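Local coordinates for protein transcriptional regulator, LysR family (Vibrio cholerae, PDB 3T1B) that activates virulence gene transcription in Vibrio cholerae as a LysR-type regulator, probably by binding promoter DNA through its winged-helix domain, with a response to oxygen and pH, at residues G91-S96 / E137-F142; A97-T102 / M126-D131; E159-L164 / S259-I264; A219-R224 / D238-E243. The protein carries 1 engineered substitution. One frame throughout, in Å; residues are numbered along the deposited sequence.

Contact 1: residues G91-S96 / E137-F142; sequences GRIRIS and EWDVIF
R94 runs across the start of segment 137-142, and each part of its side chain meets W138 or the carbonyl of E137. R94 CB lies 3.7 Å from W138 CE3 at the rim of the indole. CG passes loosely by the E137 carbonyl, and R94 CD comes within 3.4 Å of E137 O. The chain then bends about the CG-CD bond (chi3 79°), which turns NE and the guanidinium over the six-membered ring. There R94 CZ sits 4.0 Å from the ring centroid, the planes 23° apart, in a stacked cation-pi contact. R94 NH2 lies 3.6 Å from W138 CH2 and also forms a salt bridge with E123. NH1 is over the same face and points to E137 O, but that bond is modelled too short for its length to be trusted. The opposite face of the indole carries S96, whose CB makes a CH-pi contact 4.0 Å from the centroid of the six-membered ring. Strands 91-98 and 140-144 are parallel neighbours here, within the periplasmic-binding-protein-like effector domain of the LysR family. D139 grips R94 twice where the pairing begins: R94 N donates to D139 OD2 (3.0 Å), on the anti side of the carboxylate, and D139 N donates to R94 O, which also takes a weak bond from V140 N. Further along, S96 N bonds V140 O, and F142 N reaches S96 O at 2.7 Å, nearly straight at 171°. I95 CG2 touches the edge of the F142 ring, 3.6 Å from CE2, and both side chains rest on F281 of helix 276-286.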
loop_
_atom_site.group_PDB
_atom_site.type_symbol
_atom_site.label_atom_id
_atom_site.label_comp_id
_atom_site.label_asym_id
_atom_site.label_seq_id
_atom_site.Cartn_x
_atom_site.Cartn_y
_atom_site.Cartn_z
ATOM N N GLY A 91 12.617 24.291 12.434
ATOM C CA GLY A 91 12.280 22.886 12.570
ATOM C C GLY A 91 13.013 22.016 11.569
ATOM O O GLY A 91 13.705 22.524 10.685
ATOM N N ARG A 92 12.859 20.704 11.706
ATOM C CA ARG A 92 13.552 19.755 10.843
ATOM C C ARG A 92 12.686 19.337 9.660
ATOM O O ARG A 92 11.475 19.162 9.802
ATOM C CB ARG A 92 13.975 18.523 11.642
ATOM C CG ARG A 92 14.782 17.507 10.848
ATOM C CD ARG A 92 15.328 16.420 11.754
ATOM N NE ARG A 92 16.028 16.992 12.902
ATOM C CZ ARG A 92 17.308 17.347 12.898
ATOM N NH1 ARG A 92 17.854 17.864 13.990
ATOM N NH2 ARG A 92 18.044 17.186 11.807
ATOM N N ILE A 93 13.311 19.179 8.497
ATOM C CA ILE A 93 12.613 18.724 7.298
ATOM C C ILE A 93 13.305 17.505 6.688
ATOM O O ILE A 93 14.533 17.427 6.656
ATOM C CB ILE A 93 12.522 19.839 6.233
ATOM C CG1 ILE A 93 13.913 20.205 5.714
ATOM C CG2 ILE A 93 11.826 21.064 6.797
ATOM C CD1 ILE A 93 13.906 21.316 4.697
ATOM N N ARG A 94 12.508 16.554 6.208
ATOM C CA ARG A 94 13.048 15.349 5.592
ATOM C C ARG A 94 13.136 15.515 4.077
ATOM O O ARG A 94 12.140 15.831 3.420
ATOM C CB ARG A 94 12.196 14.126 5.944
ATOM C CG ARG A 94 11.921 13.970 7.429
ATOM C CD ARG A 94 11.274 12.626 7.757
ATOM N NE ARG A 94 12.247 11.533 7.803
ATOM C CZ ARG A 94 12.264 10.501 6.964
ATOM N NH1 ARG A 94 11.355 10.408 6.004
ATOM N NH2 ARG A 94 13.188 9.559 7.087
ATOM N N ILE A 95 14.329 15.306 3.531
ATOM C CA ILE A 95 14.558 15.450 2.098
ATOM C C ILE A 95 15.194 14.203 1.485
ATOM O O ILE A 95 16.134 13.636 2.042
ATOM C CB ILE A 95 15.447 16.667 1.797
ATOM C CG1 ILE A 95 14.773 17.949 2.284
ATOM C CG2 ILE A 95 15.733 16.760 0.307
ATOM C CD1 ILE A 95 15.612 19.187 2.084
ATOM N N SER A 96 14.671 13.783 0.339
ATOM C CA SER A 96 15.202 12.627 -0.377
ATOM C C SER A 96 15.805 13.068 -1.704
ATOM O O SER A 96 15.201 13.850 -2.437
ATOM C CB SER A 96 14.100 11.595 -0.617
ATOM O OG SER A 96 14.573 10.511 -1.399
ATOM N N GLU A 137 6.551 10.082 3.443
ATOM C CA GLU A 137 7.611 10.122 4.444
ATOM C C GLU A 137 8.522 11.330 4.249
ATOM O O GLU A 137 9.395 11.595 5.075
ATOM C CB GLU A 137 8.453 8.847 4.385
ATOM C CG GLU A 137 7.716 7.578 4.762
ATOM C CD GLU A 137 8.632 6.367 4.802
ATOM O OE1 GLU A 137 8.124 5.237 4.985
ATOM O OE2 GLU A 137 9.862 6.547 4.652
ATOM N N TRP A 138 8.313 12.060 3.160
ATOM C CA TRP A 138 9.239 13.119 2.774
ATOM C C TRP A 138 8.556 14.470 2.567
ATOM O O TRP A 138 7.422 14.540 2.095
ATOM C CB TRP A 138 10.009 12.707 1.516
ATOM C CG TRP A 138 10.647 11.357 1.643
ATOM C CD1 TRP A 138 10.203 10.185 1.105
ATOM C CD2 TRP A 138 11.835 11.038 2.375
ATOM N NE1 TRP A 138 11.047 9.156 1.449
ATOM C CE2 TRP A 138 12.057 9.653 2.230
ATOM C CE3 TRP A 138 12.735 11.789 3.137
ATOM C CZ2 TRP A 138 13.141 9.004 2.817
ATOM C CZ3 TRP A 138 13.809 11.144 3.721
ATOM C CH2 TRP A 138 14.003 9.765 3.558
ATOM N N ASP A 139 9.256 15.539 2.938
ATOM C CA ASP A 139 8.769 16.896 2.723
ATOM C C ASP A 139 9.040 17.339 1.289
ATOM O O ASP A 139 8.189 17.954 0.647
ATOM C CB ASP A 139 9.430 17.863 3.710
ATOM C CG ASP A 139 8.923 17.685 5.130
ATOM O OD1 ASP A 139 7.694 17.536 5.311
ATOM O OD2 ASP A 139 9.751 17.688 6.067
ATOM N N VAL A 140 10.235 17.028 0.798
ATOM C CA VAL A 140 10.597 17.310 -0.587
ATOM C C VAL A 140 11.412 16.159 -1.167
ATOM O O VAL A 140 12.321 15.637 -0.518
ATOM C CB VAL A 140 11.405 18.618 -0.728
ATOM C CG1 VAL A 140 11.901 18.780 -2.159
ATOM C CG2 VAL A 140 10.565 19.815 -0.319
ATOM N N ILE A 141 11.079 15.769 -2.392
ATOM C CA ILE A 141 11.772 14.678 -3.065
ATOM C C ILE A 141 12.439 15.127 -4.361
ATOM O O ILE A 141 11.790 15.664 -5.260
ATOM C CB ILE A 141 10.817 13.509 -3.386
ATOM C CG1 ILE A 141 10.167 12.977 -2.106
ATOM C CG2 ILE A 141 11.565 12.396 -4.115
ATOM C CD1 ILE A 141 9.189 11.838 -2.340
ATOM N N PHE A 142 13.745 14.904 -4.450
ATOM C CA PHE A 142 14.475 15.132 -5.687
ATOM C C PHE A 142 14.786 13.791 -6.341
ATOM O O PHE A 142 15.302 12.881 -5.692
ATOM C CB PHE A 142 15.770 15.891 -5.410
ATOM C CG PHE A 142 15.561 17.232 -4.773
ATOM C CD1 PHE A 142 15.412 18.366 -5.551
ATOM C CD2 PHE A 142 15.520 17.362 -3.396
ATOM C CE1 PHE A 142 15.224 19.606 -4.967
ATOM C CE2 PHE A 142 15.333 18.598 -2.806
ATOM C CZ PHE A 142 15.184 19.721 -3.594
#

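Contact 2: residues A97-T102 / M126-D131; sequences APSELT and MSNQAD. Engineered in segment 97-102: E100 (natural residue Asn).
M126 and S99 bury the most surface here, followed by A97, which pairs with M126 as the two parallel strands run out. Chi1 (-97°) lays M126 CG against two backbone carbonyls, 3.2 Å from P98 O and 3.3 Å from A97 O; a bend at chi2 (99°) then takes SD past T102, 3.9 Å from OG1. That hydroxyl is already committed: T102 OG1 donates to P98 O at 2.6 Å, on a lone pair in the carbonyl plane, and so ties the first turn of helix 102-116 to the strand end. This is the first bend of the beta-alpha-beta unit 91-98, 102-116, 120-127. A97 O receives S127 N at 3.2 Å and also the CA-H of M126. S99 bonds less firmly: its N makes a weak bond to S127 O, and its OG a weak one to N128 OD1 (3.3 Å). M126 N bonds S218 OG of the second subunit, while the engineered E100 turns its OE1 to N221. Between these two segments one sound backbone bond is followed by weak ones, so that towards the end of the pairing the contact rests more on M126 and on partners outside it, S218 of the second subunit among them.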
loop_
_atom_site.group_PDB
_atom_site.type_symbol
_atom_site.label_atom_id
_atom_site.label_comp_id
_atom_site.label_asym_id
_atom_site.label_seq_id
_atom_site.Cartn_x
_atom_site.Cartn_y
_atom_site.Cartn_z
ATOM N N ALA A 97 16.997 12.563 -2.008
ATOM C CA ALA A 97 17.717 12.961 -3.212
ATOM C C ALA A 97 18.448 11.776 -3.847
ATOM O O ALA A 97 18.668 10.758 -3.193
ATOM C CB ALA A 97 18.691 14.085 -2.890
ATOM N N PRO A 98 18.826 11.906 -5.132
ATOM C CA PRO A 98 19.503 10.836 -5.877
ATOM C C PRO A 98 20.897 10.534 -5.329
ATOM O O PRO A 98 21.594 11.445 -4.881
ATOM C CB PRO A 98 19.606 11.407 -7.296
ATOM C CG PRO A 98 18.548 12.460 -7.364
ATOM C CD PRO A 98 18.522 13.058 -5.997
ATOM N N SER A 99 21.292 9.265 -5.383
ATOM C CA SER A 99 22.554 8.816 -4.799
ATOM C C SER A 99 23.777 9.585 -5.301
ATOM O O SER A 99 24.494 10.205 -4.517
ATOM C CB SER A 99 22.755 7.318 -5.054
ATOM O OG SER A 99 21.778 6.545 -4.374
ATOM N N GLU A 100 24.008 9.543 -6.609
ATOM C CA GLU A 100 25.256 10.041 -7.184
ATOM C C GLU A 100 25.273 11.545 -7.456
ATOM O O GLU A 100 26.330 12.175 -7.414
ATOM C CB GLU A 100 25.567 9.295 -8.482
ATOM C CG GLU A 100 25.263 7.810 -8.434
ATOM C CD GLU A 100 26.110 7.067 -7.419
ATOM O OE1 GLU A 100 27.347 7.235 -7.434
ATOM O OE2 GLU A 100 25.536 6.310 -6.608
ATOM N N LEU A 101 24.107 12.117 -7.738
ATOM C CA LEU A 101 24.041 13.480 -8.260
ATOM C C LEU A 101 23.930 14.583 -7.206
ATOM O O LEU A 101 24.248 15.739 -7.485
ATOM C CB LEU A 101 22.895 13.603 -9.268
ATOM C CG LEU A 101 22.959 12.618 -10.441
ATOM C CD1 LEU A 101 21.834 12.875 -11.427
ATOM C CD2 LEU A 101 24.312 12.704 -11.131
ATOM N N THR A 102 23.492 14.235 -6.001
ATOM C CA THR A 102 23.263 15.244 -4.969
ATOM C C THR A 102 24.519 16.039 -4.628
ATOM O O THR A 102 24.476 17.262 -4.519
ATOM C CB THR A 102 22.705 14.620 -3.680
ATOM O OG1 THR A 102 21.544 13.842 -3.989
ATOM C CG2 THR A 102 22.333 15.712 -2.683
ATOM N N MET A 126 19.646 9.525 0.638
ATOM C CA MET A 126 19.905 9.265 -0.780
ATOM C C MET A 126 19.541 7.835 -1.182
ATOM O O MET A 126 19.801 6.888 -0.441
ATOM C CB MET A 126 21.371 9.547 -1.127
ATOM C CG MET A 126 21.624 10.924 -1.724
ATOM S SD MET A 126 22.235 12.128 -0.531
ATOM C CE MET A 126 23.780 11.363 -0.047
ATOM N N SER A 127 18.942 7.686 -2.362
ATOM C CA SER A 127 18.544 6.374 -2.861
ATOM C C SER A 127 18.634 6.301 -4.384
ATOM O O SER A 127 18.624 7.328 -5.063
ATOM C CB SER A 127 17.125 6.024 -2.396
ATOM O OG SER A 127 16.193 7.025 -2.764
ATOM N N ASN A 128 18.728 5.081 -4.906
ATOM C CA ASN A 128 18.791 4.846 -6.347
ATOM C C ASN A 128 17.416 4.666 -6.979
ATOM O O ASN A 128 17.209 4.992 -8.147
ATOM C CB ASN A 128 19.654 3.616 -6.650
ATOM C CG ASN A 128 21.085 3.979 -6.986
ATOM O OD1 ASN A 128 21.381 5.126 -7.322
ATOM N ND2 ASN A 128 21.982 3.000 -6.908
ATOM N N GLN A 129 16.478 4.143 -6.197
ATOM C CA GLN A 129 15.159 3.797 -6.705
ATOM C C GLN A 129 14.097 4.773 -6.207
ATOM O O GLN A 129 13.558 4.614 -5.111
ATOM C CB GLN A 129 14.811 2.365 -6.298
ATOM C CG GLN A 129 15.843 1.345 -6.762
ATOM C CD GLN A 129 15.982 0.173 -5.814
ATOM O OE1 GLN A 129 16.863 0.157 -4.955
ATOM N NE2 GLN A 129 15.118 -0.820 -5.970
ATOM N N ALA A 130 13.801 5.780 -7.024
ATOM C CA ALA A 130 12.860 6.832 -6.654
ATOM C C ALA A 130 11.409 6.355 -6.656
ATOM O O ALA A 130 10.531 7.011 -6.099
ATOM C CB ALA A 130 13.024 8.037 -7.574
ATOM N N ASP A 131 11.156 5.213 -7.286
ATOM C CA ASP A 131 9.808 4.660 -7.335
ATOM C C ASP A 131 9.508 3.817 -6.098
ATOM O O ASP A 131 8.353 3.681 -5.691
ATOM C CB ASP A 131 9.614 3.828 -8.606
ATOM C CG ASP A 131 9.308 4.684 -9.825
ATOM O OD1 ASP A 131 9.453 5.922 -9.740
ATOM O OD2 ASP A 131 8.920 4.116 -10.868
#

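Contact 3: residues E159-L164 / S259-I264; sequences EVKDIL and SNPRDI
V160 and R262 form an antiparallel hydrogen-bonded pair, with V160 N donating to R262 O at 2.9 Å and R262 N returning the bond to V160 O at 3.2 Å. Past this pair the regular bridging stops although the chains stay close, and polar side chains make the next bonds. With its chain bent at chi3 (-73°), R262 crosses D162 at about a right angle. R262 NE meets the syn lone pair of D162 OD2 at 3.1 Å, 26° out of the guanidinium plane, and NH2 adds a weak bond to OD1. The resulting salt bridge is two-pronged but twisted, carboxylate and guanidinium planes 37° apart. One water serves the same corner: it donates to N260 O (2.6 Å) and weakly to D162 OD2, and bonds S259 OG. On the other face of the sheet from V160 and R262, E159 and D263, a non-hydrogen-bonded pair, point the same way, leaving E159 OE1 only 4.0 Å from D263 OD1. A second water donates to both oxygens, 3.1 Å from E159 OE1, and K156 makes a salt bridge to E159 OE1. These strands, 153-166 and 258-268, probably correspond to the crossover strands that join the two subdomains in LysR-type effector domains. The acids are answered differently: D162 directly by R262, while E159 and D263 probably depend on K156 and the bridging water to lie side by side.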
loop_
_atom_site.group_PDB
_atom_site.type_symbol
_atom_site.label_atom_id
_atom_site.label_comp_id
_atom_site.label_asym_id
_atom_site.label_seq_id
_atom_site.Cartn_x
_atom_site.Cartn_y
_atom_site.Cartn_z
ATOM N N GLU A 159 19.040 18.839 -15.557
ATOM C CA GLU A 159 19.136 17.586 -16.297
ATOM C C GLU A 159 20.592 17.151 -16.444
ATOM O O GLU A 159 21.512 17.928 -16.183
ATOM C CB GLU A 159 18.485 17.718 -17.674
ATOM C CG GLU A 159 19.242 18.615 -18.636
ATOM C CD GLU A 159 18.606 18.658 -20.013
ATOM O OE1 GLU A 159 17.448 19.118 -20.119
ATOM O OE2 GLU A 159 19.255 18.217 -20.988
ATOM N N VAL A 160 20.796 15.905 -16.860
ATOM C CA VAL A 160 22.141 15.369 -17.025
ATOM C C VAL A 160 22.313 14.671 -18.366
ATOM O O VAL A 160 21.452 13.905 -18.795
ATOM C CB VAL A 160 22.495 14.373 -15.902
ATOM C CG1 VAL A 160 22.570 15.089 -14.568
ATOM C CG2 VAL A 160 21.478 13.240 -15.853
ATOM N N LYS A 161 23.429 14.950 -19.029
ATOM C CA LYS A 161 23.794 14.228 -20.241
ATOM C C LYS A 161 24.799 13.128 -19.910
ATOM O O LYS A 161 25.853 13.393 -19.334
ATOM C CB LYS A 161 24.397 15.177 -21.278
ATOM C CG LYS A 161 23.430 15.642 -22.354
ATOM C CD LYS A 161 22.301 16.482 -21.783
ATOM C CE LYS A 161 21.493 17.122 -22.899
ATOM N NZ LYS A 161 22.330 17.981 -23.785
ATOM N N ASP A 162 24.463 11.896 -20.270
ATOM C CA ASP A 162 25.359 10.772 -20.052
ATOM C C ASP A 162 26.296 10.639 -21.242
ATOM O O ASP A 162 25.848 10.465 -22.374
ATOM C CB ASP A 162 24.565 9.482 -19.860
ATOM C CG ASP A 162 23.585 9.568 -18.703
ATOM O OD1 ASP A 162 23.972 10.068 -17.624
ATOM O OD2 ASP A 162 22.422 9.139 -18.877
ATOM N N ILE A 163 27.597 10.730 -20.985
ATOM C CA ILE A 163 28.586 10.636 -22.051
ATOM C C ILE A 163 29.527 9.449 -21.857
ATOM O O ILE A 163 29.551 8.817 -20.800
ATOM C CB ILE A 163 29.412 11.926 -22.168
ATOM C CG1 ILE A 163 30.127 12.218 -20.849
ATOM C CG2 ILE A 163 28.520 13.092 -22.559
ATOM C CD1 ILE A 163 31.084 13.388 -20.921
ATOM N N LEU A 164 30.296 9.154 -22.900
ATOM C CA LEU A 164 31.230 8.035 -22.890
ATOM C C LEU A 164 32.650 8.549 -22.679
ATOM O O LEU A 164 33.085 9.476 -23.358
ATOM C CB LEU A 164 31.142 7.267 -24.208
ATOM C CG LEU A 164 29.767 6.708 -24.577
ATOM C CD1 LEU A 164 29.631 6.537 -26.082
ATOM C CD2 LEU A 164 29.490 5.396 -23.850
ATOM N N SER A 259 23.177 9.929 -25.457
ATOM C CA SER A 259 22.265 9.117 -24.670
ATOM C C SER A 259 21.049 9.958 -24.290
ATOM O O SER A 259 21.153 11.176 -24.159
ATOM C CB SER A 259 22.964 8.582 -23.421
ATOM O OG SER A 259 22.131 7.671 -22.722
ATOM N N ASN A 260 19.896 9.317 -24.131
ATOM C CA ASN A 260 18.691 10.037 -23.738
ATOM C C ASN A 260 18.932 10.832 -22.460
ATOM O O ASN A 260 19.207 10.252 -21.410
ATOM C CB ASN A 260 17.522 9.070 -23.542
ATOM C CG ASN A 260 16.217 9.788 -23.240
ATOM O OD1 ASN A 260 15.493 10.194 -24.152
ATOM N ND2 ASN A 260 15.913 9.950 -21.955
ATOM N N PRO A 261 18.837 12.168 -22.549
ATOM C CA PRO A 261 19.048 13.031 -21.380
ATOM C C PRO A 261 18.009 12.769 -20.291
ATOM O O PRO A 261 16.868 12.422 -20.594
ATOM C CB PRO A 261 18.891 14.444 -21.953
ATOM C CG PRO A 261 18.054 14.267 -23.172
ATOM C CD PRO A 261 18.439 12.936 -23.742
ATOM N N ARG A 262 18.409 12.927 -19.034
ATOM C CA ARG A 262 17.532 12.627 -17.907
ATOM C C ARG A 262 17.294 13.859 -17.035
ATOM O O ARG A 262 18.239 14.499 -16.569
ATOM C CB ARG A 262 18.111 11.480 -17.077
ATOM C CG ARG A 262 18.393 10.227 -17.894
ATOM C CD ARG A 262 18.903 9.088 -17.028
ATOM N NE ARG A 262 20.276 9.295 -16.584
ATOM C CZ ARG A 262 20.724 8.989 -15.372
ATOM N NH1 ARG A 262 19.899 8.468 -14.472
ATOM N NH2 ARG A 262 21.995 9.207 -15.056
ATOM N N ASP A 263 16.023 14.180 -16.815
ATOM C CA ASP A 263 15.643 15.382 -16.082
ATOM C C ASP A 263 15.669 15.173 -14.572
ATOM O O ASP A 263 15.262 14.123 -14.077
ATOM C CB ASP A 263 14.247 15.838 -16.510
ATOM C CG ASP A 263 14.096 15.922 -18.015
ATOM O OD1 ASP A 263 15.080 16.295 -18.688
ATOM O OD2 ASP A 263 12.998 15.612 -18.528
ATOM N N ILE A 264 16.146 16.182 -13.849
ATOM C CA ILE A 264 16.098 16.175 -12.389
ATOM C C ILE A 264 14.860 16.928 -11.901
ATOM O O ILE A 264 14.687 18.114 -12.182
ATOM C CB ILE A 264 17.360 16.814 -11.781
ATOM C CG1 ILE A 264 18.617 16.246 -12.447
ATOM C CG2 ILE A 264 17.398 16.610 -10.267
ATOM C CD1 ILE A 264 18.809 14.757 -12.240
HETATM O O HOH W 1 15.472 17.291 -21.601
HETATM O O HOH W 2 19.760 7.902 -20.541
#

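Contact 4: residues A219-R224 / D238-E243; sequences ALNVVR and DVMLRE
N221 and M240 lie 8.2 Å apart between their CA atoms, and R224 and L241 are similarly spaced, too far for their main chains to bond, so side chains bridge the gap. Segment 219-224 leads into helix 221-228; segment 238-243 makes a 3-10 turn, 238-240, ahead of helix 242-246. D238 O takes L241 N, the bond that closes the 3-10 turn, and also R242 N at 2.8 Å, an i to i+4 bond. M240 reaches out with its methyl turned at chi3 (56°), placing CE 3.4 Å from N221 OD1 and 4.0 Å from L220 CB; N221 and M240 cross at about a right angle. R224, its CG opposite the backbone N (chi1 164°), brings CD to 3.3 Å from M240 O and slides past L241 in the opposite direction, CD 4.1 Å from L241 CD2. The engineered E100 adjoins M240. Helix 221-228 also meets the second subunit: V222 packs on M107 of that subunit, and R224 NH1 lies near K103 NZ of the same neighbour, two like charges. The nearest approaches set carbons next to polar groups, CE against an amide oxygen and CD against a carbonyl; these probably help modestly by electrostatics, and the rest is van der Waals contact.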
loop_
_atom_site.group_PDB
_atom_site.type_symbol
_atom_site.label_atom_id
_atom_site.label_comp_id
_atom_site.label_asym_id
_atom_site.label_seq_id
_atom_site.Cartn_x
_atom_site.Cartn_y
_atom_site.Cartn_z
ATOM N N ALA A 219 26.708 1.424 -8.043
ATOM C CA ALA A 219 26.755 2.882 -8.075
ATOM C C ALA A 219 27.802 3.345 -9.084
ATOM O O ALA A 219 28.780 2.643 -9.338
ATOM C CB ALA A 219 27.060 3.437 -6.694
ATOM N N LEU A 220 27.597 4.532 -9.649
ATOM C CA LEU A 220 28.441 5.018 -10.739
ATOM C C LEU A 220 29.799 5.570 -10.300
ATOM O O LEU A 220 30.754 5.567 -11.077
ATOM C CB LEU A 220 27.692 6.060 -11.575
ATOM C CG LEU A 220 26.646 5.497 -12.538
ATOM C CD1 LEU A 220 25.886 6.620 -13.221
ATOM C CD2 LEU A 220 27.304 4.588 -13.564
ATOM N N ASN A 221 29.882 6.048 -9.064
ATOM C CA ASN A 221 31.122 6.623 -8.553
ATOM C C ASN A 221 32.342 5.732 -8.771
ATOM O O ASN A 221 33.262 6.090 -9.511
ATOM C CB ASN A 221 30.981 6.975 -7.071
ATOM C CG ASN A 221 30.327 8.325 -6.856
ATOM O OD1 ASN A 221 30.549 9.261 -7.624
ATOM N ND2 ASN A 221 29.518 8.432 -5.808
ATOM N N VAL A 222 32.341 4.566 -8.132
ATOM C CA VAL A 222 33.472 3.645 -8.207
ATOM C C VAL A 222 33.778 3.224 -9.643
ATOM O O VAL A 222 34.885 2.773 -9.941
ATOM C CB VAL A 222 33.244 2.391 -7.342
ATOM C CG1 VAL A 222 33.178 2.772 -5.873
ATOM C CG2 VAL A 222 31.977 1.670 -7.771
ATOM N N VAL A 223 32.796 3.368 -10.526
ATOM C CA VAL A 223 33.004 3.090 -11.942
ATOM C C VAL A 223 33.936 4.135 -12.542
ATOM O O VAL A 223 34.812 3.818 -13.347
ATOM C CB VAL A 223 31.676 3.095 -12.723
ATOM C CG1 VAL A 223 31.919 2.706 -14.172
ATOM C CG2 VAL A 223 30.671 2.152 -12.069
ATOM N N ARG A 224 33.743 5.387 -12.137
ATOM C CA ARG A 224 34.569 6.484 -12.623
ATOM C C ARG A 224 36.045 6.277 -12.296
ATOM O O ARG A 224 36.915 6.528 -13.130
ATOM C CB ARG A 224 34.085 7.822 -12.055
ATOM C CG ARG A 224 35.106 8.936 -12.187
ATOM C CD ARG A 224 34.495 10.315 -12.006
ATOM N NE ARG A 224 33.853 10.496 -10.703
ATOM C CZ ARG A 224 34.493 10.474 -9.537
ATOM N NH1 ARG A 224 35.804 10.263 -9.499
ATOM N NH2 ARG A 224 33.815 10.654 -8.412
ATOM N N ASP A 238 27.674 13.763 -17.350
ATOM C CA ASP A 238 28.736 14.724 -17.607
ATOM C C ASP A 238 29.105 15.520 -16.357
ATOM O O ASP A 238 30.256 15.926 -16.186
ATOM C CB ASP A 238 28.338 15.677 -18.734
ATOM C CG ASP A 238 26.961 16.278 -18.534
ATOM O OD1 ASP A 238 26.422 16.201 -17.408
ATOM O OD2 ASP A 238 26.409 16.828 -19.511
ATOM N N VAL A 239 28.125 15.733 -15.482
ATOM C CA VAL A 239 28.336 16.513 -14.267
ATOM C C VAL A 239 29.286 15.797 -13.308
ATOM O O VAL A 239 29.910 16.425 -12.452
ATOM C CB VAL A 239 27.002 16.820 -13.549
ATOM C CG1 VAL A 239 26.505 15.593 -12.804
ATOM C CG2 VAL A 239 27.172 17.985 -12.592
ATOM N N MET A 240 29.395 14.481 -13.459
ATOM C CA MET A 240 30.307 13.688 -12.645
ATOM C C MET A 240 31.662 13.531 -13.328
ATOM O O MET A 240 32.568 12.906 -12.781
ATOM C CB MET A 240 29.718 12.302 -12.371
ATOM C CG MET A 240 28.613 12.279 -11.325
ATOM S SD MET A 240 27.842 10.653 -11.159
ATOM C CE MET A 240 29.259 9.613 -10.796
ATOM N N LEU A 241 31.796 14.102 -14.521
ATOM C CA LEU A 241 32.986 13.891 -15.342
ATOM C C LEU A 241 33.753 15.175 -15.671
ATOM O O LEU A 241 34.982 15.190 -15.645
ATOM C CB LEU A 241 32.612 13.165 -16.632
ATOM C CG LEU A 241 32.000 11.777 -16.490
ATOM C CD1 LEU A 241 31.561 11.235 -17.842
ATOM C CD2 LEU A 241 32.968 10.814 -15.809
ATOM N N ARG A 242 33.019 16.234 -16.003
ATOM C CA ARG A 242 33.609 17.495 -16.465
ATOM C C ARG A 242 35.008 17.799 -15.918
ATOM O O ARG A 242 35.946 18.008 -16.687
ATOM C CB ARG A 242 32.668 18.670 -16.176
ATOM C CG ARG A 242 31.858 19.145 -17.376
ATOM C CD ARG A 242 32.605 20.202 -18.183
ATOM N NE ARG A 242 33.672 19.640 -19.007
ATOM C CZ ARG A 242 33.548 19.365 -20.303
ATOM N NH1 ARG A 242 32.398 19.600 -20.921
ATOM N NH2 ARG A 242 34.573 18.858 -20.979
ATOM N N GLU A 243 35.143 17.822 -14.596
ATOM C CA GLU A 243 36.398 18.221 -13.960
ATOM C C GLU A 243 37.541 17.236 -14.215
ATOM O O GLU A 243 38.713 17.587 -14.077
ATOM C CB GLU A 243 36.200 18.416 -12.454
ATOM C CG GLU A 243 35.853 17.141 -11.705
ATOM C CD GLU A 243 35.266 17.414 -10.334
ATOM O OE1 GLU A 243 34.028 17.573 -10.240
ATOM O OE2 GLU A 243 36.040 17.474 -9.353
#

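How the contacts relate
All four contacts belong to the effector domain. Contacts 1 and 2 share strand 91-98, their centres 13 Å apart, and F142 O packs on P98 CD at 3.2 Å. Contact 2 is also the crossroads: L101 CD1 lies 3.7 Å from I264 CD1 of contact 3, while the engineered E100 reaches contact 4 through a probable OE1 bond to N221 N of 3.2 Å. Contact 4 is nested in the chain loop closed by contact 3, and K161 O and D238 N join them in a probable hydrogen bond of 2.7 Å. In relatives effectors bind between the two subdomains; contact 2 probably lies near the corresponding region. Contacts 1, 2 and 4 reach the second subunit, contact 1 through R92 alone; contact 3 does not.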